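Local coordinates for 2,3-dihydroxybenzoate-AMP ligase (PDB 5KEI), which belongs to the ANL clan of AMP-binding enzymes, built from a large AMP-binding part followed by a smaller C-terminal AMP-binding-enzyme domain, at residues N417-A420 against A421-S425; L477-P480 against S481-A484; D281-P284 against E285-F288; L305-L308 against W309-C313; V50-T53 against A54-W58. One frame throughout, in Å; residues are numbered along the deposited sequence.

Interaction 1 (N417-A420 against A421-S425); sequences NAEA and ANERS
Asn-422 folds its side chain back over the carbonyl oxygen of Ala-418, four residues earlier, at the start of helix 419-425. CB, the first atom out, is 3.6 Å from both Ala-418 O and Glu-419 O. CG is set beside its own backbone N and opposite the carbonyl carbon (chi1 -72°), which carries the amide carbon to 3.4 Å from Ala-418 O. At the tip, ND2 is also close to that oxygen, but the angle is too poor for a bond between the two. OD1 accepts from the backbone N of Tyr-415. Ala-418 O is taken by the backbone: Asn-422 N donates to it over 2.9 Å. One methyl contact runs beside this, with Ala-418 CB 4.0 Å from Ala-421 CB.

On another side of the turn, Glu-423 packs CG 3.5 Å from Glu-419 O, the oxygen to which its own backbone N donates. The two carboxylates end near each other, OE2 of Glu-419 being 4.3 Å from OE2 of Glu-423. Their repulsion may be partly offset by Trp-483, whose NE1 donates to Glu-423 OE1. Further along, Ser-425 OG curls back to Ala-421 O at 2.7 Å, so that this carbonyl is shared with the backbone N of the same serine. Arg-424 extends away to a salt bridge with Glu-473. The backbone bonds from residue i+4 to residue i are those of an alpha-helix; starting at the N-cap residue Ala-418, they form the opening turn of helix 419-425.

Interaction 2 (L477-P480 against S481-A484); sequences LTHP and SVWA
His-479 and Ser-481 are joined by a bond from backbone to ring: Ser-481 N donates to ND1 of His-479 over 3.0 Å, arriving at the ring edge only 6° out of its plane. The ring is placed for this by CG lying opposite the backbone N (chi1 -161°), and ND1 acts as the acceptor. Ser-481 also brings its CB to 3.4 Å from His-479 CE1. A second bond spans the corner, from Val-482 N to His-479 O at 3.1 Å. It closes a type I beta turn from His-479 to Val-482, which leads from helix 469-477 into strand 482-492; the ring bond braces the turn from within.

Two aliphatic side chains touch around the turn. CG2 of Val-482 meets His-479 CB at 3.7 Å, while CD2 of Leu-477 reaches across to Trp-483 O at 3.2 Å, a tight methyl-to-carbonyl approach. Trp-483 and Ala-484 both face Val-504 in a classic beta bulge. Behind the turn, Leu-515 of helix 512-521 packs on His-479 and Val-482, and the ring of His-518 meets that of His-479 with planes about 60° apart. Asn-506 ND2 donates to Pro-480 O.

Interaction 3 (D281-P284 against E285-F288); sequences DPSP and EAAF
With chi1 of -65° holding CG beside the backbone N and chi2 of -15° setting the turn of the ring, Phe-288 presents one ring face to the carbonyl oxygen of Pro-284, one turn earlier. Pro-284 O lies 3.0 Å from CG of Phe-288, above the ring and shifted toward its rim. The same oxygen receives the backbone N of Phe-288 at 2.8 Å, so a single carbonyl takes both the helical bond and the ring face. CE2 of Phe-288 also reaches back to Pro-284 CB at 4.0 Å.

A second torsion governs the approach to the helix. Ser-283 holds OG between its backbone N and carbonyl carbon (chi1 60°), and this directs the hydroxyl backward along the chain to Asp-281 OD1, over 2.6 Å. The backbone N of Ser-283 reaches that oxygen too, at 3.2 Å, and both donors come from one face of the carboxylate. Although Ser-283 occupies the N-cap position, its side chain makes no capping bond; its carbonyl oxygen instead accepts from Ala-287 N at 2.8 Å. Ala-286 turns its methyl into the bend, CB resting 3.4 Å from Asp-281 O and close to the carboxylate.

Outside this turn, Leu-308 packs on Pro-284, and Ala-312 and Cys-313 touch the Phe-288 side chain. The arrangement is an Asx turn running into the first turn of helix 284-294, with a proline as the first helical residue, in the connection that passes over strand 248-251 between the parallel strands 275-278 and 298-301.

Interaction 4 (L305-L308 against W309-C313); sequences LAKL and WAQAC
Trp-309 packs its indole against Leu-305 near the C-terminal end of helix 303-310, where the chain leaves the alpha-helix after Ala-310. Chi1 of -75° swings the indole back along the helix, beside its own backbone N, until CD1 of Trp-309 lies 3.2 Å from Leu-305 O. The two side chains cross obliquely: CD1 of Leu-305 touches NE1 of Trp-309 at 3.7 Å, with CG of the leucine equally near. The Trp-309 backbone N meanwhile donates to Leu-305 O. Leu-305 thus lies against the CD1 and NE1 side of the indole, yet NE1 is not without a partner, since it donates to Pro-282 O. The indole also touches Thr-299 and Leu-301 of strand 298-301.

Leu-308 and Gln-311 form the outer side of the turn. CG of Gln-311 sits between its backbone N and carbonyl carbon (chi1 65°), which brings it close to two carbonyl oxygens at once, 3.4 Å from Lys-307 O and 3.5 Å from Leu-308 O. From there the extended chain takes NE2 to 4.2 Å from CD1 of Leu-308, a loose contact. Gln-311 N donates to Lys-307 O at 3.1 Å. Ala-306 and Ala-310 face helix 335-344 through Val-341 and Leu-340. Beyond Gln-311 the spacing changes, and Ala-312 N binds Trp-309 O three residues back; although Ala-312 N is 3.3 Å from Leu-308 O, the angle is too poor for a bond, and Ala-312 CB lies 3.5 Å from the same oxygen.

Interaction 5 (V50-T53 against A54-W58); sequences VLRT and AARTW
Thr-53 O is gripped by Thr-57 and Arg-56 together. Thr-57 OG1 donates to it at 2.8 Å, approaching 38° out of the carbonyl plane, and the backbone N atoms of Thr-57 and Arg-56 add two weak bonds. The hydroxyl gets there because chi1 of -48° puts OG1 beside the Thr-57 backbone N, back over the preceding turn. CG2 of Thr-57, on the other branch, stands 3.3 Å above the centre of the Trp-58 ring, just where the chain leaves helical geometry.

This is the last stretch of helix 49-57, in which a threonine hydroxyl bonds to the carbonyl four residues earlier, a common habit of helical threonines. Thr-53 does the same with Ser-49 O. Of the backbone bonds the shortest runs from Ala-55 N to Leu-51 O at 2.7 Å.

Arg-56 lies across the outer surface. Its chain bends at chi3, and the guanidinium comes edge-on to Arg-52, with NH2 of Arg-56 only 3.2 Å from Arg-52 CG. Thr-53 OG1 sits over one face of the same guanidinium, 3.9 Å from NH2 of Arg-56. The two arginine guanidiniums are turned 26° from each other, but Arg-52 is bent at chi2 and chi3 and sends its charge elsewhere, NH1 to Asp-77 and NH2 to Asp-81 of helix 73-88. Those carboxylates may ease the like-charge repulsion from Arg-56. On the buried side Leu-51 meets Leu-76 of that helix and Phe-113 of helix 107-117, while Ala-54 holds its CB 3.2 Å from Val-50 O.

Overall arrangement
Along the chain the order is interaction 5, 3, 4, 1, 2. Interactions 3, 4 and 5 all lie in the large AMP-binding part. Interactions 3 and 4 touch, their centres 10 Å apart, in helices that follow strands 275-278 and 298-301 of the nine-strand sheet. Interactions 1 and 2 also touch, with centres 11 Å apart, where helix 419-425 meets the turn into strand 482-492 of the C-terminal domain. The two pairs lie on opposite sides of the chain's centre, about 40 to 44 Å apart between centres. Interaction 5 stands alone, its centre 30 Å from that of interaction 3 and 47 Å from that of interaction 2. All five are local contacts along the chain: helix starts, helix ends and one beta turn.

Interaction 1 (N417-A420 against A421-S425)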
loop_
_atom_site.group_PDB
_atom_site.type_symbol
_atom_site.label_atom_id
_atom_site.label_comp_id
_atom_site.label_asym_id
_atom_site.label_seq_id
_atom_site.Cartn_x
_atom_site.Cartn_y
_atom_site.Cartn_z
ATOM N N ASN A 417 -7.325 11.326 5.901
ATOM C CA ASN A 417 -7.798 12.625 5.432
ATOM C C ASN A 417 -8.528 12.490 4.100
ATOM O O ASN A 417 -8.140 13.090 3.102
ATOM C CB ASN A 417 -6.619 13.585 5.307
ATOM C CG ASN A 417 -7.049 15.019 5.121
ATOM O OD1 ASN A 417 -8.180 15.381 5.427
ATOM N ND2 ASN A 417 -6.142 15.847 4.635
ATOM N N ALA A 418 -9.554 11.647 4.077
ATOM C CA ALA A 418 -10.249 11.333 2.834
ATOM C C ALA A 418 -11.684 10.922 3.128
ATOM O O ALA A 418 -12.111 9.814 2.791
ATOM C CB ALA A 418 -9.513 10.223 2.074
ATOM N N GLU A 419 -12.417 11.831 3.768
ATOM C CA GLU A 419 -13.767 11.557 4.259
ATOM C C GLU A 419 -14.739 11.068 3.167
ATOM O O GLU A 419 -15.504 10.123 3.394
ATOM C CB GLU A 419 -14.312 12.807 4.945
ATOM C CG GLU A 419 -15.697 12.660 5.494
ATOM C CD GLU A 419 -16.216 13.964 6.091
ATOM O OE1 GLU A 419 -15.455 14.961 6.117
ATOM O OE2 GLU A 419 -17.389 13.989 6.525
ATOM N N ALA A 420 -14.698 11.688 1.986
ATOM C CA ALA A 420 -15.540 11.249 0.870
ATOM C C ALA A 420 -15.161 9.827 0.421
ATOM O O ALA A 420 -16.031 8.979 0.223
ATOM C CB ALA A 420 -15.450 12.225 -0.298
ATOM N N ALA A 421 -13.867 9.558 0.275
ATOM C CA ALA A 421 -13.429 8.205 -0.093
ATOM C C ALA A 421 -13.822 7.170 0.968
ATOM O O ALA A 421 -14.139 6.024 0.643
ATOM C CB ALA A 421 -11.936 8.178 -0.329
ATOM N N ASN A 422 -13.830 7.571 2.235
ATOM C CA ASN A 422 -14.198 6.638 3.293
ATOM C C ASN A 422 -15.671 6.253 3.280
ATOM O O ASN A 422 -15.987 5.076 3.419
ATOM C CB ASN A 422 -13.811 7.204 4.645
ATOM C CG ASN A 422 -12.327 7.179 4.850
ATOM O OD1 ASN A 422 -11.641 6.345 4.253
ATOM N ND2 ASN A 422 -11.809 8.079 5.681
ATOM N N GLU A 423 -16.565 7.224 3.099
ATOM C CA GLU A 423 -17.989 6.922 2.922
ATOM C C GLU A 423 -18.203 5.915 1.810
ATOM O O GLU A 423 -19.065 5.046 1.893
ATOM C CB GLU A 423 -18.789 8.179 2.603
ATOM C CG GLU A 423 -18.885 9.178 3.735
ATOM C CD GLU A 423 -19.750 10.382 3.369
ATOM O OE1 GLU A 423 -20.416 10.329 2.303
ATOM O OE2 GLU A 423 -19.759 11.368 4.154
ATOM N N ARG A 424 -17.383 6.032 0.778
ATOM C CA ARG A 424 -17.542 5.263 -0.455
ATOM C C ARG A 424 -16.909 3.859 -0.383
ATOM O O ARG A 424 -17.455 2.896 -0.921
ATOM C CB ARG A 424 -16.944 6.082 -1.611
ATOM C CG ARG A 424 -17.008 5.467 -2.987
ATOM C CD ARG A 424 -16.315 6.362 -4.017
ATOM N NE ARG A 424 -16.043 5.649 -5.275
ATOM C CZ ARG A 424 -16.909 5.525 -6.285
ATOM N NH1 ARG A 424 -18.124 6.067 -6.209
ATOM N NH2 ARG A 424 -16.563 4.856 -7.379
ATOM N N SER A 425 -15.786 3.741 0.323
ATOM C CA SER A 425 -14.944 2.546 0.270
ATOM C C SER A 425 -15.149 1.531 1.406
ATOM O O SER A 425 -14.565 0.448 1.379
ATOM C CB SER A 425 -13.471 2.967 0.257
ATOM O OG SER A 425 -13.207 3.938 -0.743
#

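Interaction 2 (L477-P480 against S481-A484)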
loop_
_atom_site.group_PDB
_atom_site.type_symbol
_atom_site.label_atom_id
_atom_site.label_comp_id
_atom_site.label_asym_id
_atom_site.label_seq_id
_atom_site.Cartn_x
_atom_site.Cartn_y
_atom_site.Cartn_z
ATOM N N LEU A 477 -15.278 12.479 -9.118
ATOM C CA LEU A 477 -14.959 12.709 -7.715
ATOM C C LEU A 477 -13.750 13.631 -7.512
ATOM O O LEU A 477 -13.620 14.237 -6.455
ATOM C CB LEU A 477 -14.722 11.368 -7.008
ATOM C CG LEU A 477 -15.972 10.506 -6.795
ATOM C CD1 LEU A 477 -15.608 9.067 -6.496
ATOM C CD2 LEU A 477 -16.825 11.079 -5.682
ATOM N N THR A 478 -12.885 13.769 -8.516
ATOM C CA THR A 478 -11.736 14.665 -8.376
ATOM C C THR A 478 -12.128 16.128 -8.495
ATOM O O THR A 478 -11.290 17.010 -8.338
ATOM C CB THR A 478 -10.635 14.387 -9.416
ATOM O OG1 THR A 478 -11.053 14.840 -10.712
ATOM C CG2 THR A 478 -10.272 12.896 -9.437
ATOM N N HIS A 479 -13.398 16.377 -8.796
ATOM C CA HIS A 479 -13.974 17.718 -8.747
ATOM C C HIS A 479 -14.301 18.069 -7.290
ATOM O O HIS A 479 -14.912 17.262 -6.560
ATOM C CB HIS A 479 -15.224 17.777 -9.622
ATOM C CG HIS A 479 -15.643 19.155 -10.022
ATOM N ND1 HIS A 479 -16.184 20.060 -9.133
ATOM C CD2 HIS A 479 -15.648 19.768 -11.231
ATOM C CE1 HIS A 479 -16.481 21.180 -9.772
ATOM N NE2 HIS A 479 -16.171 21.027 -11.048
ATOM N N PRO A 480 -13.878 19.268 -6.851
ATOM C CA PRO A 480 -14.116 19.760 -5.484
ATOM C C PRO A 480 -15.599 19.935 -5.154
ATOM O O PRO A 480 -15.968 19.972 -3.982
ATOM C CB PRO A 480 -13.392 21.111 -5.465
ATOM C CG PRO A 480 -13.304 21.517 -6.905
ATOM C CD PRO A 480 -13.119 20.235 -7.661
ATOM N N SER A 481 -16.442 20.037 -6.174
ATOM C CA SER A 481 -17.876 20.185 -5.945
ATOM C C SER A 481 -18.596 18.843 -5.873
ATOM O O SER A 481 -19.699 18.762 -5.344
ATOM C CB SER A 481 -18.506 21.063 -7.031
ATOM O OG SER A 481 -18.054 22.408 -6.927
ATOM N N VAL A 482 -17.972 17.793 -6.398
ATOM C CA VAL A 482 -18.558 16.457 -6.332
ATOM C C VAL A 482 -18.103 15.705 -5.075
ATOM O O VAL A 482 -16.931 15.291 -4.949
ATOM C CB VAL A 482 -18.203 15.618 -7.571
ATOM C CG1 VAL A 482 -18.911 14.269 -7.514
ATOM C CG2 VAL A 482 -18.563 16.365 -8.845
ATOM N N TRP A 483 -19.039 15.545 -4.142
ATOM C CA TRP A 483 -18.783 14.788 -2.930
ATOM C C TRP A 483 -18.830 13.293 -3.209
ATOM O O TRP A 483 -17.829 12.615 -3.042
ATOM C CB TRP A 483 -19.790 15.139 -1.837
ATOM C CG TRP A 483 -19.489 14.415 -0.550
ATOM C CD1 TRP A 483 -20.153 13.331 -0.040
ATOM C CD2 TRP A 483 -18.434 14.711 0.373
ATOM N NE1 TRP A 483 -19.576 12.939 1.147
ATOM C CE2 TRP A 483 -18.520 13.777 1.427
ATOM C CE3 TRP A 483 -17.429 15.685 0.421
ATOM C CZ2 TRP A 483 -17.643 13.785 2.516
ATOM C CZ3 TRP A 483 -16.562 15.695 1.501
ATOM C CH2 TRP A 483 -16.671 14.750 2.529
ATOM N N ALA A 484 -20.006 12.797 -3.603
ATOM C CA ALA A 484 -20.212 11.407 -4.031
ATOM C C ALA A 484 -20.722 11.392 -5.480
ATOM O O ALA A 484 -21.317 12.369 -5.931
ATOM C CB ALA A 484 -21.196 10.699 -3.111
#

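Interaction 3 (D281-P284 against E285-F288)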
loop_
_atom_site.group_PDB
_atom_site.type_symbol
_atom_site.label_atom_id
_atom_site.label_comp_id
_atom_site.label_asym_id
_atom_site.label_seq_id
_atom_site.Cartn_x
_atom_site.Cartn_y
_atom_site.Cartn_z
ATOM N N ASP A 281 18.741 -3.255 -9.541
ATOM C CA ASP A 281 18.513 -3.988 -10.766
ATOM C C ASP A 281 18.077 -5.424 -10.487
ATOM O O ASP A 281 18.915 -6.308 -10.256
ATOM C CB ASP A 281 19.779 -3.959 -11.618
ATOM C CG ASP A 281 19.530 -4.375 -13.055
ATOM O OD1 ASP A 281 18.360 -4.654 -13.420
ATOM O OD2 ASP A 281 20.515 -4.390 -13.824
ATOM N N PRO A 282 16.759 -5.664 -10.528
ATOM C CA PRO A 282 16.154 -6.976 -10.324
ATOM C C PRO A 282 16.075 -7.798 -11.632
ATOM O O PRO A 282 15.402 -8.828 -11.664
ATOM C CB PRO A 282 14.765 -6.615 -9.820
ATOM C CG PRO A 282 14.426 -5.446 -10.650
ATOM C CD PRO A 282 15.728 -4.668 -10.853
ATOM N N SER A 283 16.749 -7.350 -12.689
ATOM C CA SER A 283 16.885 -8.161 -13.902
ATOM C C SER A 283 17.712 -9.425 -13.611
ATOM O O SER A 283 18.580 -9.404 -12.741
ATOM C CB SER A 283 17.521 -7.344 -15.024
ATOM O OG SER A 283 18.799 -6.897 -14.628
ATOM N N PRO A 284 17.434 -10.529 -14.339
ATOM C CA PRO A 284 17.997 -11.856 -14.050
ATOM C C PRO A 284 19.514 -11.884 -13.807
ATOM O O PRO A 284 19.963 -12.410 -12.778
ATOM C CB PRO A 284 17.647 -12.653 -15.309
ATOM C CG PRO A 284 16.414 -12.038 -15.803
ATOM C CD PRO A 284 16.533 -10.569 -15.509
ATOM N N GLU A 285 20.283 -11.319 -14.734
ATOM C CA GLU A 285 21.744 -11.370 -14.669
ATOM C C GLU A 285 22.285 -10.709 -13.394
ATOM O O GLU A 285 23.132 -11.277 -12.697
ATOM C CB GLU A 285 22.352 -10.704 -15.907
ATOM C CG GLU A 285 23.852 -10.981 -16.087
ATOM C CD GLU A 285 24.362 -10.668 -17.498
ATOM O OE1 GLU A 285 23.841 -9.724 -18.141
ATOM O OE2 GLU A 285 25.281 -11.380 -17.966
ATOM N N ALA A 286 21.779 -9.517 -13.092
ATOM C CA ALA A 286 22.188 -8.777 -11.901
ATOM C C ALA A 286 21.672 -9.434 -10.621
ATOM O O ALA A 286 22.392 -9.505 -9.619
ATOM C CB ALA A 286 21.712 -7.338 -11.984
ATOM N N ALA A 287 20.434 -9.923 -10.650
ATOM C CA ALA A 287 19.859 -10.545 -9.458
ATOM C C ALA A 287 20.525 -11.893 -9.139
ATOM O O ALA A 287 20.888 -12.135 -7.993
ATOM C CB ALA A 287 18.365 -10.711 -9.618
ATOM N N PHE A 288 20.700 -12.754 -10.147
ATOM C CA PHE A 288 21.413 -14.025 -9.961
ATOM C C PHE A 288 22.811 -13.793 -9.392
ATOM O O PHE A 288 23.330 -14.608 -8.619
ATOM C CB PHE A 288 21.536 -14.801 -11.278
ATOM C CG PHE A 288 20.224 -15.262 -11.854
ATOM C CD1 PHE A 288 19.065 -15.267 -11.089
ATOM C CD2 PHE A 288 20.154 -15.694 -13.170
ATOM C CE1 PHE A 288 17.854 -15.693 -11.631
ATOM C CE2 PHE A 288 18.953 -16.115 -13.718
ATOM C CZ PHE A 288 17.801 -16.122 -12.945
#

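Interaction 4 (L305-L308 against W309-C313)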
loop_
_atom_site.group_PDB
_atom_site.type_symbol
_atom_site.label_atom_id
_atom_site.label_comp_id
_atom_site.label_asym_id
_atom_site.label_seq_id
_atom_site.Cartn_x
_atom_site.Cartn_y
_atom_site.Cartn_z
ATOM N N LEU A 305 7.969 -10.703 -13.492
ATOM C CA LEU A 305 9.397 -10.770 -13.228
ATOM C C LEU A 305 9.833 -12.161 -12.794
ATOM O O LEU A 305 10.946 -12.594 -13.106
ATOM C CB LEU A 305 9.791 -9.744 -12.169
ATOM C CG LEU A 305 11.297 -9.545 -12.030
ATOM C CD1 LEU A 305 11.952 -9.347 -13.387
ATOM C CD2 LEU A 305 11.610 -8.382 -11.107
ATOM N N ALA A 306 8.963 -12.859 -12.069
ATOM C CA ALA A 306 9.251 -14.231 -11.679
ATOM C C ALA A 306 9.384 -15.114 -12.926
ATOM O O ALA A 306 10.278 -15.964 -13.009
ATOM C CB ALA A 306 8.170 -14.763 -10.751
ATOM N N LYS A 307 8.499 -14.899 -13.898
ATOM C CA LYS A 307 8.501 -15.675 -15.131
ATOM C C LYS A 307 9.755 -15.385 -15.956
ATOM O O LYS A 307 10.374 -16.294 -16.500
ATOM C CB LYS A 307 7.228 -15.394 -15.953
ATOM C CG LYS A 307 7.218 -16.087 -17.304
ATOM C CD LYS A 307 5.817 -16.264 -17.892
ATOM C CE LYS A 307 5.085 -14.956 -18.149
ATOM N NZ LYS A 307 3.715 -15.180 -18.755
ATOM N N LEU A 308 10.128 -14.112 -16.030
ATOM C CA LEU A 308 11.349 -13.708 -16.716
ATOM C C LEU A 308 12.592 -14.375 -16.105
ATOM O O LEU A 308 13.419 -14.892 -16.845
ATOM C CB LEU A 308 11.479 -12.177 -16.703
ATOM C CG LEU A 308 12.681 -11.572 -17.434
ATOM C CD1 LEU A 308 12.582 -11.809 -18.923
ATOM C CD2 LEU A 308 12.860 -10.077 -17.122
ATOM N N TRP A 309 12.719 -14.393 -14.772
ATOM C CA TRP A 309 13.857 -15.057 -14.114
ATOM C C TRP A 309 13.929 -16.534 -14.419
ATOM O O TRP A 309 15.011 -17.085 -14.570
ATOM C CB TRP A 309 13.801 -14.939 -12.590
ATOM C CG TRP A 309 14.143 -13.622 -12.000
ATOM C CD1 TRP A 309 14.146 -12.413 -12.622
ATOM C CD2 TRP A 309 14.522 -13.381 -10.640
ATOM N NE1 TRP A 309 14.507 -11.431 -11.737
ATOM C CE2 TRP A 309 14.741 -11.999 -10.512
ATOM C CE3 TRP A 309 14.695 -14.204 -9.521
ATOM C CZ2 TRP A 309 15.123 -11.411 -9.302
ATOM C CZ3 TRP A 309 15.083 -13.629 -8.333
ATOM C CH2 TRP A 309 15.295 -12.240 -8.229
ATOM N N ALA A 310 12.768 -17.177 -14.426
ATOM C CA ALA A 310 12.664 -18.615 -14.652
ATOM C C ALA A 310 13.188 -18.996 -16.042
ATOM O O ALA A 310 13.992 -19.913 -16.187
ATOM C CB ALA A 310 11.214 -19.070 -14.480
ATOM N N GLN A 311 12.747 -18.272 -17.064
ATOM C CA GLN A 311 13.206 -18.549 -18.411
ATOM C C GLN A 311 14.562 -17.898 -18.658
ATOM O O GLN A 311 14.959 -17.688 -19.796
ATOM C CB GLN A 311 12.168 -18.082 -19.439
ATOM C CG GLN A 311 11.937 -16.599 -19.480
ATOM C CD GLN A 311 10.732 -16.217 -20.317
ATOM O OE1 GLN A 311 9.770 -16.981 -20.430
ATOM N NE2 GLN A 311 10.779 -15.025 -20.908
ATOM N N ALA A 312 15.270 -17.581 -17.578
ATOM C CA ALA A 312 16.639 -17.078 -17.667
ATOM C C ALA A 312 17.581 -18.177 -17.244
ATOM O O ALA A 312 18.764 -18.150 -17.562
ATOM C CB ALA A 312 16.835 -15.849 -16.800
ATOM N N CYS A 313 17.033 -19.146 -16.520
ATOM C CA CYS A 313 17.782 -20.320 -16.087
ATOM C C CYS A 313 17.666 -21.445 -17.118
ATOM O O CYS A 313 16.561 -21.859 -17.481
ATOM C CB CYS A 313 17.282 -20.798 -14.718
ATOM S SG CYS A 313 17.920 -19.863 -13.318
#

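Interaction 5 (V50-T53 against A54-W58)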
loop_
_atom_site.group_PDB
_atom_site.type_symbol
_atom_site.label_atom_id
_atom_site.label_comp_id
_atom_site.label_asym_id
_atom_site.label_seq_id
_atom_site.Cartn_x
_atom_site.Cartn_y
_atom_site.Cartn_z
ATOM N N VAL A 50 11.558 -1.984 16.426
ATOM C CA VAL A 50 11.977 -3.158 15.684
ATOM C C VAL A 50 13.496 -3.099 15.485
ATOM O O VAL A 50 14.174 -4.105 15.676
ATOM C CB VAL A 50 11.248 -3.286 14.326
ATOM C CG1 VAL A 50 11.848 -4.434 13.480
ATOM C CG2 VAL A 50 9.764 -3.512 14.545
ATOM N N LEU A 51 14.035 -1.927 15.146
ATOM C CA LEU A 51 15.485 -1.787 14.955
ATOM C C LEU A 51 16.216 -1.827 16.286
ATOM O O LEU A 51 17.263 -2.469 16.415
ATOM C CB LEU A 51 15.827 -0.486 14.228
ATOM C CG LEU A 51 17.301 -0.042 14.176
ATOM C CD1 LEU A 51 18.250 -1.124 13.639
ATOM C CD2 LEU A 51 17.425 1.229 13.343
ATOM N N ARG A 52 15.640 -1.134 17.265
ATOM C CA ARG A 52 16.199 -1.025 18.600
ATOM C C ARG A 52 16.369 -2.401 19.221
ATOM O O ARG A 52 17.447 -2.740 19.711
ATOM C CB ARG A 52 15.306 -0.146 19.490
ATOM C CG ARG A 52 15.916 0.209 20.847
ATOM C CD ARG A 52 17.066 1.165 20.682
ATOM N NE ARG A 52 16.605 2.515 20.367
ATOM C CZ ARG A 52 17.379 3.469 19.862
ATOM N NH1 ARG A 52 18.650 3.212 19.582
ATOM N NH2 ARG A 52 16.881 4.677 19.621
ATOM N N THR A 53 15.303 -3.190 19.190
ATOM C CA THR A 53 15.339 -4.518 19.793
ATOM C C THR A 53 16.298 -5.433 19.040
ATOM O O THR A 53 17.073 -6.162 19.655
ATOM C CB THR A 53 13.947 -5.141 19.845
ATOM O OG1 THR A 53 13.103 -4.319 20.663
ATOM C CG2 THR A 53 13.998 -6.564 20.421
ATOM N N ALA A 54 16.259 -5.365 17.711
ATOM C CA ALA A 54 17.201 -6.084 16.865
ATOM C C ALA A 54 18.656 -5.691 17.150
ATOM O O ALA A 54 19.549 -6.529 17.151
ATOM C CB ALA A 54 16.865 -5.843 15.393
ATOM N N ALA A 55 18.889 -4.407 17.378
ATOM C CA ALA A 55 20.222 -3.906 17.685
ATOM C C ALA A 55 20.741 -4.391 19.042
ATOM O O ALA A 55 21.950 -4.559 19.206
ATOM C CB ALA A 55 20.229 -2.386 17.639
ATOM N N ARG A 56 19.843 -4.610 20.007
ATOM C CA ARG A 56 20.225 -5.165 21.314
ATOM C C ARG A 56 20.473 -6.672 21.253
ATOM O O ARG A 56 21.270 -7.210 22.012
ATOM C CB ARG A 56 19.155 -4.890 22.385
ATOM C CG ARG A 56 18.873 -3.412 22.727
ATOM C CD ARG A 56 17.667 -3.300 23.685
ATOM N NE ARG A 56 16.626 -2.400 23.175
ATOM C CZ ARG A 56 15.364 -2.384 23.607
ATOM N NH1 ARG A 56 14.972 -3.226 24.557
ATOM N NH2 ARG A 56 14.485 -1.538 23.073
ATOM N N THR A 57 19.779 -7.357 20.351
ATOM C CA THR A 57 19.826 -8.817 20.288
ATOM C C THR A 57 20.933 -9.330 19.377
ATOM O O THR A 57 21.663 -10.250 19.730
ATOM C CB THR A 57 18.482 -9.407 19.785
ATOM O OG1 THR A 57 17.385 -8.818 20.497
ATOM C CG2 THR A 57 18.466 -10.917 19.981
ATOM N N TRP A 58 21.032 -8.748 18.189
ATOM C CA TRP A 58 22.006 -9.182 17.195
ATOM C C TRP A 58 22.869 -8.018 16.760
ATOM O O TRP A 58 22.882 -7.672 15.572
ATOM C CB TRP A 58 21.307 -9.797 15.982
ATOM C CG TRP A 58 20.377 -10.888 16.353
ATOM C CD1 TRP A 58 20.711 -12.169 16.670
ATOM C CD2 TRP A 58 18.949 -10.804 16.459
ATOM N NE1 TRP A 58 19.583 -12.891 16.976
ATOM C CE2 TRP A 58 18.489 -12.082 16.848
ATOM C CE3 TRP A 58 18.022 -9.777 16.267
ATOM C CZ2 TRP A 58 17.127 -12.356 17.049
ATOM C CZ3 TRP A 58 16.682 -10.052 16.452
ATOM C CH2 TRP A 58 16.245 -11.332 16.846
#